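Acyl-CoA dehydrogenase (Geobacillus kaustophilus, PDB 2PG0) probably catalyses FAD-dependent alpha,beta-dehydrogenation of acyl chains carried as thioesters, as a four-chain flavoprotein of the acyl-CoA dehydrogenase family. Local coordinates at residues W36-I42 and H211-T215; D70-V75 and I309-M313; V252-Q257 and A325-T330; Q257-E261 and I298-R302; Q317-E321 and I378-Q382. All blocks are in the same frame, centred on the assembly; numbering follows the deposited sequence.

Contact 1 joins the N-terminal helical domain to the beta-rich middle domain, and contact 2 ties the N-terminal domain to the C-terminal helices; their centres lie about 29 Å apart on opposite sides of the chain's centre. Contacts 3, 4 and 5 are all helix pairs of the C-terminal domain. Contacts 3 and 4 share Gln257, with centres about 8 Å apart, while contacts 2 and 3 meet where Ile254 packs on Val75 and Ile309. Contact 5 touches contact 3 through Ile379 on Trp327. A bound FAD lies about 7 Å from the side chain of Gln213 (contact 1), about 8 Å from that of Lys326 (contact 3) and about 11 Å from that of Ile378 (contact 5).

Contact 1: W36-I42 and H211-T215; sequences WEKRGII and HAQDT
Ala212 O and Ile42 N are bridged by water 3, which donates to the carbonyl oxygen at 2.8 Å and accepts from the amide. The same water also donates to Asp214 OD1 at 2.8 Å, so one molecule ties three groups together. With Asp214 CG between its own backbone N and carbonyl carbon (chi1 52°), OD1 faces this water, while OD2 accepts from the amides of Ile165 and His166. Asp214 CB lies against Ile41 CD1 at 3.8 Å. Helix 33-39 ends here in a Schellman motif whose C-prime residue, Gly40, has positive phi, and Gly40 CA sends a C-H toward His211 O at 3.2 Å. This turn of the N-terminal domain abuts the loop between strands 199-201 and 216-220 of the middle domain. Ala212 CB packs against the last helical turn, 3.6 Å from Trp36 C and 3.8 Å from Trp36 CB. Glu37 runs across His211 at about a right angle, its CG 3.9 Å from Ala212 CB and its OE2 within hydrogen-bonding distance of water 1, which also accepts from His211 N. Cut back to alanine, Glu37 would probably uncover the Ala212 methyl and leave water 1 without its carboxylate neighbour.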
# COMPACT_ATOMS: atom_id res chain seq x y z
N TRP A 36 1.42 0.27 37.01
CA TRP A 36 0.13 -0.35 36.78
C TRP A 36 0.26 -1.50 35.77
O TRP A 36 -0.34 -2.56 35.94
CB TRP A 36 -0.87 0.66 36.25
CG TRP A 36 -1.23 1.76 37.18
CD1 TRP A 36 -0.99 1.84 38.53
CD2 TRP A 36 -1.93 2.96 36.83
NE1 TRP A 36 -1.50 3.02 39.03
CE2 TRP A 36 -2.09 3.72 38.01
CE3 TRP A 36 -2.45 3.46 35.62
CZ2 TRP A 36 -2.74 4.96 38.02
CZ3 TRP A 36 -3.10 4.68 35.64
CH2 TRP A 36 -3.23 5.42 36.83
N GLU A 37 1.05 -1.26 34.73
CA GLU A 37 1.29 -2.29 33.72
C GLU A 37 1.97 -3.52 34.32
O GLU A 37 1.61 -4.65 34.00
CB GLU A 37 2.10 -1.73 32.57
CG GLU A 37 1.33 -0.74 31.75
CD GLU A 37 1.97 -0.54 30.42
OE1 GLU A 37 3.10 -0.01 30.39
OE2 GLU A 37 1.34 -0.93 29.40
N LYS A 38 2.95 -3.27 35.18
CA LYS A 38 3.66 -4.33 35.90
C LYS A 38 2.72 -5.17 36.75
O LYS A 38 2.84 -6.40 36.78
CB LYS A 38 4.75 -3.73 36.79
CG LYS A 38 5.96 -3.22 36.05
CD LYS A 38 6.95 -2.65 37.06
CE LYS A 38 8.23 -2.19 36.40
NZ LYS A 38 9.19 -1.71 37.43
N ARG A 39 1.80 -4.52 37.45
CA ARG A 39 0.83 -5.20 38.31
C ARG A 39 -0.28 -5.88 37.50
O ARG A 39 -0.87 -6.85 37.97
CB ARG A 39 0.21 -4.23 39.33
CG ARG A 39 1.22 -3.55 40.26
CD ARG A 39 1.58 -4.42 41.46
NE ARG A 39 0.52 -4.40 42.47
CZ ARG A 39 0.39 -3.47 43.42
NH1 ARG A 39 1.26 -2.46 43.50
NH2 ARG A 39 -0.61 -3.55 44.29
N GLY A 40 -0.56 -5.36 36.31
CA GLY A 40 -1.59 -5.93 35.43
C GLY A 40 -2.98 -5.36 35.65
O GLY A 40 -3.96 -5.84 35.06
N ILE A 41 -3.07 -4.32 36.48
CA ILE A 41 -4.34 -3.73 36.85
C ILE A 41 -4.12 -2.30 37.39
O ILE A 41 -3.07 -2.01 37.96
CB ILE A 41 -5.11 -4.62 37.89
CG1 ILE A 41 -6.59 -4.22 38.01
CG2 ILE A 41 -4.37 -4.67 39.24
CD1 ILE A 41 -7.47 -5.29 38.70
N ILE A 42 -5.10 -1.44 37.14
CA ILE A 42 -5.11 -0.07 37.68
C ILE A 42 -5.88 -0.10 39.01
O ILE A 42 -7.01 -0.60 39.06
CB ILE A 42 -5.77 0.92 36.67
CG1 ILE A 42 -4.98 0.96 35.35
CG2 ILE A 42 -5.89 2.34 37.29
CD1 ILE A 42 -5.68 1.73 34.22
N HIS A 211 -1.52 -3.79 28.97
CA HIS A 211 -1.08 -4.61 30.10
C HIS A 211 -1.72 -4.22 31.44
O HIS A 211 -1.87 -5.07 32.32
CB HIS A 211 0.44 -4.63 30.21
CG HIS A 211 1.12 -5.56 29.24
ND1 HIS A 211 2.48 -5.55 29.04
CD2 HIS A 211 0.61 -6.51 28.42
CE1 HIS A 211 2.79 -6.46 28.13
NE2 HIS A 211 1.67 -7.06 27.74
N ALA A 212 -2.09 -2.95 31.59
CA ALA A 212 -2.74 -2.50 32.83
C ALA A 212 -4.27 -2.60 32.81
O ALA A 212 -4.93 -2.27 33.79
CB ALA A 212 -2.29 -1.07 33.20
N GLN A 213 -4.84 -3.04 31.68
CA GLN A 213 -6.28 -3.28 31.59
C GLN A 213 -6.60 -4.69 32.07
O GLN A 213 -5.99 -5.66 31.59
CB GLN A 213 -6.78 -3.09 30.15
CG GLN A 213 -8.06 -2.25 30.03
CD GLN A 213 -9.18 -2.73 30.94
OE1 GLN A 213 -9.63 -3.88 30.84
NE2 GLN A 213 -9.63 -1.86 31.82
N ASP A 214 -7.53 -4.81 33.01
CA ASP A 214 -7.89 -6.10 33.61
C ASP A 214 -8.91 -6.86 32.77
O ASP A 214 -10.08 -6.99 33.14
CB ASP A 214 -8.40 -5.93 35.05
CG ASP A 214 -9.52 -4.91 35.17
OD1 ASP A 214 -9.35 -3.76 34.74
OD2 ASP A 214 -10.60 -5.27 35.70
N THR A 215 -8.46 -7.37 31.63
CA THR A 215 -9.32 -8.14 30.73
C THR A 215 -9.44 -9.55 31.26
O THR A 215 -8.44 -10.16 31.64
CB THR A 215 -8.74 -8.19 29.31
OG1 THR A 215 -8.16 -6.93 28.97
CG2 THR A 215 -9.84 -8.54 28.31
O HOH W 1 0.99 -2.71 27.28
O HOH W 2 -3.84 -7.48 32.75
O HOH W 3 -7.28 -2.00 35.20

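Contact 2: D70-V75 and I309-M313; sequences DFAYSV and IEEHM
Phe71 meets His312 and Met313 of the facing helix: one face of its ring takes the edge of the imidazole, led by His312 CD2, in a T-shaped stack (centroids 5.2 Å apart, planes at 76°), while Met313 CG comes up obliquely beside Phe71 CB, at 3.9 Å, and CD2. The ring reaches across because its chi1 of -175° swings CG away from the backbone N. This cluster is the closer-packed part. One turn on, Val75 and Ile309 meet tip to tip, Val75 CG1 and CG2 each 4.0 Å from Ile309 CD1, at a more deeply buried end that Ile254 also covers. On the partly exposed side, Met313 bends at chi3 and lays its CE 3.8 Å from Asp70 OD2 and 4.1 Å from Ala72 CB. Asp70 is the N-cap of helix 71-84, its OD1 accepting weakly from Ala72 N and also bonded to His14. The two helical segments run roughly antiparallel (147°), and the contact joins the N-terminal to the C-terminal domain. Gln246 and Gln247 take both imidazole nitrogens, which probably fixes the ring's rotation; His312 thus offers Phe71 a C-H edge, and the contact rests on aromatic and apolar packing.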
# COMPACT_ATOMS: atom_id res chain seq x y z
N ASP A 70 -22.15 17.78 28.52
CA ASP A 70 -22.34 17.33 27.14
C ASP A 70 -21.22 16.36 26.72
O ASP A 70 -20.25 16.16 27.45
CB ASP A 70 -22.53 18.51 26.17
CG ASP A 70 -21.23 19.26 25.86
OD1 ASP A 70 -20.13 18.80 26.22
OD2 ASP A 70 -21.33 20.31 25.20
N PHE A 71 -21.38 15.77 25.54
CA PHE A 71 -20.46 14.75 25.04
C PHE A 71 -19.03 15.26 24.80
O PHE A 71 -18.08 14.47 24.82
CB PHE A 71 -21.03 14.11 23.76
CG PHE A 71 -20.21 12.97 23.23
CD1 PHE A 71 -20.19 11.74 23.88
CD2 PHE A 71 -19.46 13.12 22.06
CE1 PHE A 71 -19.42 10.67 23.39
CE2 PHE A 71 -18.70 12.06 21.56
CZ PHE A 71 -18.68 10.84 22.23
N ALA A 72 -18.87 16.56 24.59
CA ALA A 72 -17.53 17.13 24.40
C ALA A 72 -16.63 16.91 25.62
O ALA A 72 -15.42 16.71 25.48
CB ALA A 72 -17.60 18.60 24.03
N TYR A 73 -17.23 16.92 26.82
CA TYR A 73 -16.49 16.58 28.04
C TYR A 73 -15.96 15.15 27.98
O TYR A 73 -14.83 14.90 28.40
CB TYR A 73 -17.33 16.79 29.30
CG TYR A 73 -17.45 18.25 29.67
CD1 TYR A 73 -16.50 18.85 30.49
CD2 TYR A 73 -18.51 19.02 29.19
CE1 TYR A 73 -16.60 20.20 30.83
CE2 TYR A 73 -18.62 20.37 29.53
CZ TYR A 73 -17.66 20.95 30.35
OH TYR A 73 -17.76 22.29 30.69
N SER A 74 -16.76 14.23 27.46
CA SER A 74 -16.31 12.84 27.31
C SER A 74 -15.18 12.70 26.30
O SER A 74 -14.26 11.92 26.50
CB SER A 74 -17.47 11.91 26.95
OG SER A 74 -18.24 11.60 28.10
N VAL A 75 -15.27 13.46 25.20
CA VAL A 75 -14.20 13.49 24.20
C VAL A 75 -12.88 13.92 24.87
O VAL A 75 -11.86 13.26 24.70
CB VAL A 75 -14.54 14.43 23.02
CG1 VAL A 75 -13.34 14.53 22.05
CG2 VAL A 75 -15.78 13.93 22.29
N ILE A 309 -18.06 13.57 15.43
CA ILE A 309 -18.44 14.03 16.79
C ILE A 309 -19.57 15.08 16.71
O ILE A 309 -20.59 14.94 17.38
CB ILE A 309 -17.22 14.56 17.60
CG1 ILE A 309 -16.30 13.40 18.02
CG2 ILE A 309 -17.66 15.36 18.83
CD1 ILE A 309 -14.89 13.85 18.42
N GLU A 310 -19.38 16.09 15.86
CA GLU A 310 -20.39 17.14 15.66
C GLU A 310 -21.76 16.58 15.25
O GLU A 310 -22.78 16.93 15.85
CB GLU A 310 -19.90 18.19 14.65
CG GLU A 310 -18.73 19.04 15.15
CD GLU A 310 -18.13 19.92 14.06
OE1 GLU A 310 -18.75 20.03 12.97
OE2 GLU A 310 -17.04 20.49 14.28
N GLU A 311 -21.77 15.72 14.23
CA GLU A 311 -22.99 15.02 13.79
C GLU A 311 -23.65 14.24 14.93
O GLU A 311 -24.86 14.31 15.13
CB GLU A 311 -22.67 14.05 12.65
CG GLU A 311 -22.40 14.70 11.31
CD GLU A 311 -23.59 15.45 10.77
OE1 GLU A 311 -24.48 14.82 10.14
OE2 GLU A 311 -23.63 16.68 10.97
N HIS A 312 -22.83 13.47 15.66
CA HIS A 312 -23.29 12.69 16.80
C HIS A 312 -23.97 13.58 17.85
O HIS A 312 -25.08 13.28 18.30
CB HIS A 312 -22.11 11.95 17.43
CG HIS A 312 -22.50 10.98 18.50
ND1 HIS A 312 -23.40 9.96 18.29
CD2 HIS A 312 -22.08 10.87 19.78
CE1 HIS A 312 -23.54 9.27 19.40
NE2 HIS A 312 -22.75 9.79 20.33
N MET A 313 -23.31 14.68 18.20
CA MET A 313 -23.81 15.61 19.21
C MET A 313 -25.10 16.32 18.78
O MET A 313 -25.93 16.69 19.63
CB MET A 313 -22.71 16.61 19.60
CG MET A 313 -21.56 15.99 20.42
SD MET A 313 -20.28 17.16 20.96
CE MET A 313 -21.23 18.18 22.11

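Contact 3: V252-Q257 and A325-T330; sequences VAIAAQ and AKWWIT
Ile329 packs against Ala253, Ala256 and Gln257 of the facing helix. From its CB, which points toward that helix, the branch CG2 stands anti to the backbone N and does most of the touching: it lies 3.5 Å from Gln257 N, 3.9 Å from Ala256 CB and 3.6 Å from Gln257 OE1. The other branch crosses the glutamine side chain at about a right angle, CG1 and the tip CD1 each 3.9 Å from Gln257 OE1, CD1 also facing Ala253 CB. The Gln257 amide is bonded through NE2 to Glu261. A turn earlier, small residues let the backbones close in, Ala253 CB meeting Ala325 CB at 4.1 Å and the CA atoms of Ala253 and Lys326 only 4.7 Å apart. Thr330 CG2 rests on Ala256 CB at 3.7 Å, and Val252 CG1 on both this methyl and Lys326 CE. With only an alanine methyl at Ile329, a gap would probably open beside Ala256 and part of the apolar cover of Gln257 OE1 be lost. Lys326 NZ bonds to Asn372, Gly370 and Ser365, close to FAD-binding Thr371. The two helices run nearly parallel at 18°, with helix 285-313 packing on Ile329 and helix 372-382 on Lys326, in the C-terminal helical bundle.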
# COMPACT_ATOMS: atom_id res chain seq x y z
N VAL A 252 -13.80 4.39 20.22
CA VAL A 252 -12.61 3.72 19.70
C VAL A 252 -11.89 4.56 18.65
O VAL A 252 -10.66 4.68 18.69
CB VAL A 252 -12.96 2.31 19.14
CG1 VAL A 252 -11.78 1.72 18.37
CG2 VAL A 252 -13.37 1.40 20.30
N ALA A 253 -12.64 5.18 17.73
CA ALA A 253 -12.04 6.05 16.72
C ALA A 253 -11.31 7.23 17.36
O ALA A 253 -10.20 7.57 16.95
CB ALA A 253 -13.11 6.55 15.75
N ILE A 254 -11.93 7.83 18.38
CA ILE A 254 -11.31 8.95 19.11
C ILE A 254 -9.97 8.54 19.75
O ILE A 254 -8.97 9.26 19.61
CB ILE A 254 -12.26 9.59 20.15
CG1 ILE A 254 -13.43 10.29 19.44
CG2 ILE A 254 -11.51 10.56 21.07
CD1 ILE A 254 -14.64 10.61 20.33
N ALA A 255 -9.96 7.39 20.43
CA ALA A 255 -8.75 6.89 21.10
C ALA A 255 -7.64 6.53 20.12
O ALA A 255 -6.46 6.78 20.37
CB ALA A 255 -9.09 5.69 22.00
N ALA A 256 -8.01 5.93 18.99
CA ALA A 256 -7.02 5.60 17.98
C ALA A 256 -6.41 6.85 17.33
O ALA A 256 -5.21 6.90 17.05
CB ALA A 256 -7.61 4.66 16.93
N GLN A 257 -7.25 7.87 17.10
CA GLN A 257 -6.79 9.14 16.53
C GLN A 257 -5.76 9.78 17.46
O GLN A 257 -4.69 10.20 17.02
CB GLN A 257 -7.98 10.08 16.28
CG GLN A 257 -7.60 11.45 15.70
CD GLN A 257 -6.96 11.37 14.33
OE1 GLN A 257 -7.33 10.53 13.50
NE2 GLN A 257 -5.98 12.24 14.09
N ALA A 325 -14.92 5.93 10.18
CA ALA A 325 -13.97 6.49 11.13
C ALA A 325 -13.24 5.38 11.90
O ALA A 325 -12.01 5.37 11.97
CB ALA A 325 -14.69 7.45 12.09
N LYS A 326 -14.00 4.42 12.42
CA LYS A 326 -13.43 3.33 13.21
C LYS A 326 -12.38 2.51 12.45
O LYS A 326 -11.27 2.33 12.94
CB LYS A 326 -14.54 2.42 13.76
CG LYS A 326 -14.11 1.52 14.93
CD LYS A 326 -13.42 0.26 14.41
CE LYS A 326 -13.11 -0.71 15.52
NZ LYS A 326 -12.33 -1.87 15.05
N TRP A 327 -12.73 1.99 11.27
CA TRP A 327 -11.78 1.13 10.57
C TRP A 327 -10.59 1.91 10.02
O TRP A 327 -9.44 1.49 10.17
CB TRP A 327 -12.45 0.22 9.51
CG TRP A 327 -12.59 0.80 8.13
CD1 TRP A 327 -13.70 1.35 7.58
CD2 TRP A 327 -11.57 0.87 7.11
NE1 TRP A 327 -13.45 1.77 6.29
CE2 TRP A 327 -12.14 1.49 5.98
CE3 TRP A 327 -10.22 0.48 7.06
CZ2 TRP A 327 -11.42 1.72 4.80
CZ3 TRP A 327 -9.50 0.70 5.88
CH2 TRP A 327 -10.11 1.32 4.77
N TRP A 328 -10.86 3.05 9.39
CA TRP A 328 -9.79 3.78 8.72
C TRP A 328 -8.78 4.38 9.70
O TRP A 328 -7.58 4.29 9.47
CB TRP A 328 -10.34 4.86 7.78
CG TRP A 328 -9.28 5.40 6.88
CD1 TRP A 328 -8.93 4.92 5.64
CD2 TRP A 328 -8.40 6.50 7.16
NE1 TRP A 328 -7.90 5.67 5.13
CE2 TRP A 328 -7.55 6.64 6.03
CE3 TRP A 328 -8.26 7.39 8.23
CZ2 TRP A 328 -6.57 7.64 5.96
CZ3 TRP A 328 -7.29 8.38 8.16
CH2 TRP A 328 -6.46 8.50 7.03
N ILE A 329 -9.27 4.96 10.79
CA ILE A 329 -8.39 5.57 11.79
C ILE A 329 -7.57 4.51 12.54
O ILE A 329 -6.38 4.72 12.81
CB ILE A 329 -9.15 6.52 12.76
CG1 ILE A 329 -9.68 7.74 12.00
CG2 ILE A 329 -8.21 7.02 13.87
CD1 ILE A 329 -10.67 8.62 12.79
N THR A 330 -8.18 3.38 12.87
CA THR A 330 -7.43 2.31 13.53
C THR A 330 -6.32 1.75 12.62
O THR A 330 -5.19 1.57 13.08
CB THR A 330 -8.32 1.19 14.12
OG1 THR A 330 -9.12 0.58 13.10
CG2 THR A 330 -9.21 1.74 15.25

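Contact 4: Q257-E261 and I298-R302; sequences QTAAE and IALGR
Helices 257-261 and 298-302 run antiparallel, their axes 10.2 Å apart at 154°, with Gln257 facing Arg302 and Glu261 facing Ile298. Arg302 grips the Glu261 carboxylate side-on in a salt bridge, NE to OE2 at 2.9 Å and NH2 to OE1 at 3.0 Å. The two flat groups are nearly coplanar, and OE2 uses its syn lone pair for the almost straight bond from NE. The bends of Arg302 at chi2 and chi3 turn its guanidinium back over Gln257, whose CG lies against one face, 3.6 Å from Arg302 NH2. OE2 has a second donor: Gln257 NE2 reaches it at 3.0 Å, in the plane of its own amide but from above the carboxylate plane. The same NE2 gives a more bent bond to Ile298 O, also 3.0 Å away, although that carbonyl already serves Arg302 N within its helix. This buried amide therefore links both helices and steadies the carboxylate that receives the arginine. These are neighbouring antiparallel helices of the C-terminal bundle of the acyl-CoA dehydrogenase fold, joined by a polar cluster, with helix 319-343 packing alongside on Ala260 and Ile298. Gly301 lets Gln257 OE1 lie 3.3 Å from its CA, where a CB would collide with that oxygen. Beside the ion pair, Ile298 CG2 presses on Glu261 CG at 3.5 Å, and its CG1 lies near Ala260 CB. Arg302 NH1 makes further salt bridges with Asp306 and with Glu79 of helix 71-84, so that two more carboxylates share its charge and probably stabilise it.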
# COMPACT_ATOMS: atom_id res chain seq x y z
N GLN A 257 -7.25 7.87 17.10
CA GLN A 257 -6.79 9.14 16.53
C GLN A 257 -5.76 9.78 17.46
O GLN A 257 -4.69 10.20 17.02
CB GLN A 257 -7.98 10.08 16.28
CG GLN A 257 -7.60 11.45 15.70
CD GLN A 257 -6.96 11.37 14.33
OE1 GLN A 257 -7.33 10.53 13.50
NE2 GLN A 257 -5.98 12.24 14.09
N THR A 258 -6.10 9.83 18.74
CA THR A 258 -5.19 10.35 19.77
C THR A 258 -3.88 9.56 19.85
O THR A 258 -2.80 10.15 19.98
CB THR A 258 -5.87 10.39 21.14
OG1 THR A 258 -7.08 11.13 21.04
CG2 THR A 258 -4.96 11.08 22.16
N ALA A 259 -3.97 8.24 19.79
CA ALA A 259 -2.79 7.37 19.83
C ALA A 259 -1.84 7.68 18.68
O ALA A 259 -0.63 7.79 18.88
CB ALA A 259 -3.20 5.90 19.83
N ALA A 260 -2.40 7.84 17.48
CA ALA A 260 -1.62 8.21 16.29
C ALA A 260 -0.91 9.56 16.48
O ALA A 260 0.28 9.69 16.18
CB ALA A 260 -2.53 8.27 15.06
N GLU A 261 -1.65 10.55 16.99
CA GLU A 261 -1.11 11.89 17.28
C GLU A 261 0.04 11.83 18.28
O GLU A 261 1.08 12.49 18.10
CB GLU A 261 -2.23 12.83 17.76
CG GLU A 261 -3.15 13.29 16.62
CD GLU A 261 -4.52 13.81 17.09
OE1 GLU A 261 -4.83 13.77 18.29
OE2 GLU A 261 -5.30 14.26 16.22
N ILE A 298 -2.91 11.87 9.59
CA ILE A 298 -3.41 12.28 10.91
C ILE A 298 -4.41 13.45 10.79
O ILE A 298 -5.46 13.45 11.45
CB ILE A 298 -2.24 12.58 11.89
CG1 ILE A 298 -1.56 11.26 12.29
CG2 ILE A 298 -2.74 13.40 13.13
CD1 ILE A 298 -0.14 11.40 12.82
N ALA A 299 -4.09 14.42 9.93
CA ALA A 299 -4.95 15.58 9.68
C ALA A 299 -6.30 15.14 9.11
O ALA A 299 -7.35 15.64 9.52
CB ALA A 299 -4.24 16.55 8.74
N LEU A 300 -6.26 14.20 8.16
CA LEU A 300 -7.48 13.62 7.61
C LEU A 300 -8.37 12.96 8.67
O LEU A 300 -9.57 13.20 8.71
CB LEU A 300 -7.15 12.60 6.52
CG LEU A 300 -6.60 13.13 5.20
CD1 LEU A 300 -6.05 11.96 4.43
CD2 LEU A 300 -7.67 13.88 4.37
N GLY A 301 -7.76 12.13 9.51
CA GLY A 301 -8.49 11.40 10.54
C GLY A 301 -9.07 12.36 11.57
O GLY A 301 -10.21 12.18 12.01
N ARG A 302 -8.28 13.36 11.95
CA ARG A 302 -8.71 14.35 12.95
C ARG A 302 -9.91 15.16 12.43
O ARG A 302 -10.90 15.34 13.14
CB ARG A 302 -7.55 15.28 13.33
CG ARG A 302 -7.90 16.44 14.31
CD ARG A 302 -8.73 15.99 15.53
NE ARG A 302 -8.01 15.13 16.47
CZ ARG A 302 -8.56 14.60 17.56
NH1 ARG A 302 -9.84 14.82 17.87
NH2 ARG A 302 -7.82 13.83 18.36

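Contact 5: Q317-E321 and I378-Q382; sequences QIVTE and IIARQ
Thr320 holds OG1 anti to its carbonyl carbon (chi1 -59°), and Gln382, with CG likewise anti to the carbonyl carbon, bends at chi2 (-79°) so that its amide doubles back toward that hydroxyl. The two side chains slide past each other in opposite directions. Gln382 NE2 donates to Thr320 OG1 at 3.2 Å, at an angle of 152° and with the oxygen close to the amide plane. The hydroxyl also sits tightly against the aliphatic part of the same glutamine, 3.2 Å from both Gln382 CB and Gln382 CG, so the side chain curls round a single oxygen. Beside this polar pair, Val319 CG1 meets Ile378 CG2 at 3.9 Å, the two branched side chains crossing at about a right angle. Ile379 adds a looser touch, its CG1 4.2 Å from Thr320 O, and packs further on Met324 and Trp327 of helix 319-343 and on Thr296 of the second subunit. Gln382 is exposed, whereas Ile379 is buried, so the contact grades from a solvent-facing hydrogen bond to an apolar interior. It sets the start of helix 319-343 against the end of helix 372-382, which has the FAD-binding Glu373 near its start and is the last helix of the C-terminal domain of the acyl-CoA dehydrogenase fold.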
# COMPACT_ATOMS: atom_id res chain seq x y z
N GLN A 317 -28.18 10.31 13.01
CA GLN A 317 -27.85 8.90 12.84
C GLN A 317 -26.75 8.79 11.78
O GLN A 317 -26.99 9.06 10.60
CB GLN A 317 -29.10 8.12 12.40
CG GLN A 317 -29.03 6.61 12.64
CD GLN A 317 -29.88 5.81 11.66
OE1 GLN A 317 -31.00 6.22 11.31
NE2 GLN A 317 -29.36 4.67 11.21
N ILE A 318 -25.55 8.40 12.22
CA ILE A 318 -24.36 8.33 11.35
C ILE A 318 -23.62 6.98 11.43
O ILE A 318 -22.40 6.91 11.63
CB ILE A 318 -23.40 9.52 11.61
CG1 ILE A 318 -23.33 9.83 13.11
CG2 ILE A 318 -23.88 10.76 10.81
CD1 ILE A 318 -22.22 10.73 13.51
N VAL A 319 -24.38 5.91 11.26
CA VAL A 319 -23.87 4.54 11.27
C VAL A 319 -22.72 4.35 10.27
O VAL A 319 -21.67 3.78 10.61
CB VAL A 319 -25.03 3.53 10.97
CG1 VAL A 319 -24.52 2.10 10.88
CG2 VAL A 319 -26.11 3.64 12.06
N THR A 320 -22.91 4.84 9.05
CA THR A 320 -21.89 4.71 8.00
C THR A 320 -20.60 5.43 8.37
O THR A 320 -19.51 4.85 8.30
CB THR A 320 -22.40 5.25 6.65
OG1 THR A 320 -23.58 4.53 6.28
CG2 THR A 320 -21.34 5.09 5.56
N GLU A 321 -20.73 6.69 8.77
CA GLU A 321 -19.58 7.54 8.99
C GLU A 321 -18.74 7.10 10.19
O GLU A 321 -17.51 7.20 10.17
CB GLU A 321 -20.02 9.01 9.11
CG GLU A 321 -20.60 9.59 7.82
CD GLU A 321 -22.08 9.26 7.57
OE1 GLU A 321 -22.72 8.54 8.38
OE2 GLU A 321 -22.61 9.72 6.53
N ILE A 378 -20.61 -3.38 7.19
CA ILE A 378 -21.65 -2.40 7.51
C ILE A 378 -21.69 -1.31 6.44
O ILE A 378 -22.77 -0.94 5.96
CB ILE A 378 -21.45 -1.80 8.94
CG1 ILE A 378 -21.74 -2.87 10.00
CG2 ILE A 378 -22.34 -0.57 9.16
CD1 ILE A 378 -21.18 -2.55 11.38
N ILE A 379 -20.52 -0.82 6.04
CA ILE A 379 -20.45 0.22 5.02
C ILE A 379 -21.07 -0.27 3.70
O ILE A 379 -21.87 0.44 3.09
CB ILE A 379 -19.00 0.74 4.81
CG1 ILE A 379 -18.51 1.47 6.06
CG2 ILE A 379 -18.92 1.69 3.57
CD1 ILE A 379 -16.97 1.57 6.15
N ALA A 380 -20.68 -1.47 3.27
CA ALA A 380 -21.18 -2.05 2.02
C ALA A 380 -22.71 -2.18 2.05
O ALA A 380 -23.38 -1.89 1.06
CB ALA A 380 -20.52 -3.39 1.76
N ARG A 381 -23.24 -2.59 3.20
CA ARG A 381 -24.68 -2.71 3.38
C ARG A 381 -25.36 -1.35 3.19
O ARG A 381 -26.38 -1.25 2.52
CB ARG A 381 -25.02 -3.29 4.76
CG ARG A 381 -26.49 -3.65 4.92
CD ARG A 381 -26.81 -4.11 6.33
NE ARG A 381 -28.25 -4.36 6.47
CZ ARG A 381 -29.15 -3.44 6.81
NH1 ARG A 381 -28.78 -2.18 7.06
NH2 ARG A 381 -30.43 -3.77 6.90
N GLN A 382 -24.77 -0.30 3.77
CA GLN A 382 -25.30 1.06 3.65
C GLN A 382 -25.14 1.65 2.23
O GLN A 382 -25.84 2.59 1.86
CB GLN A 382 -24.64 1.99 4.68
CG GLN A 382 -24.81 1.55 6.14
CD GLN A 382 -26.17 1.88 6.72
OE1 GLN A 382 -26.97 0.99 6.99
NE2 GLN A 382 -26.44 3.17 6.91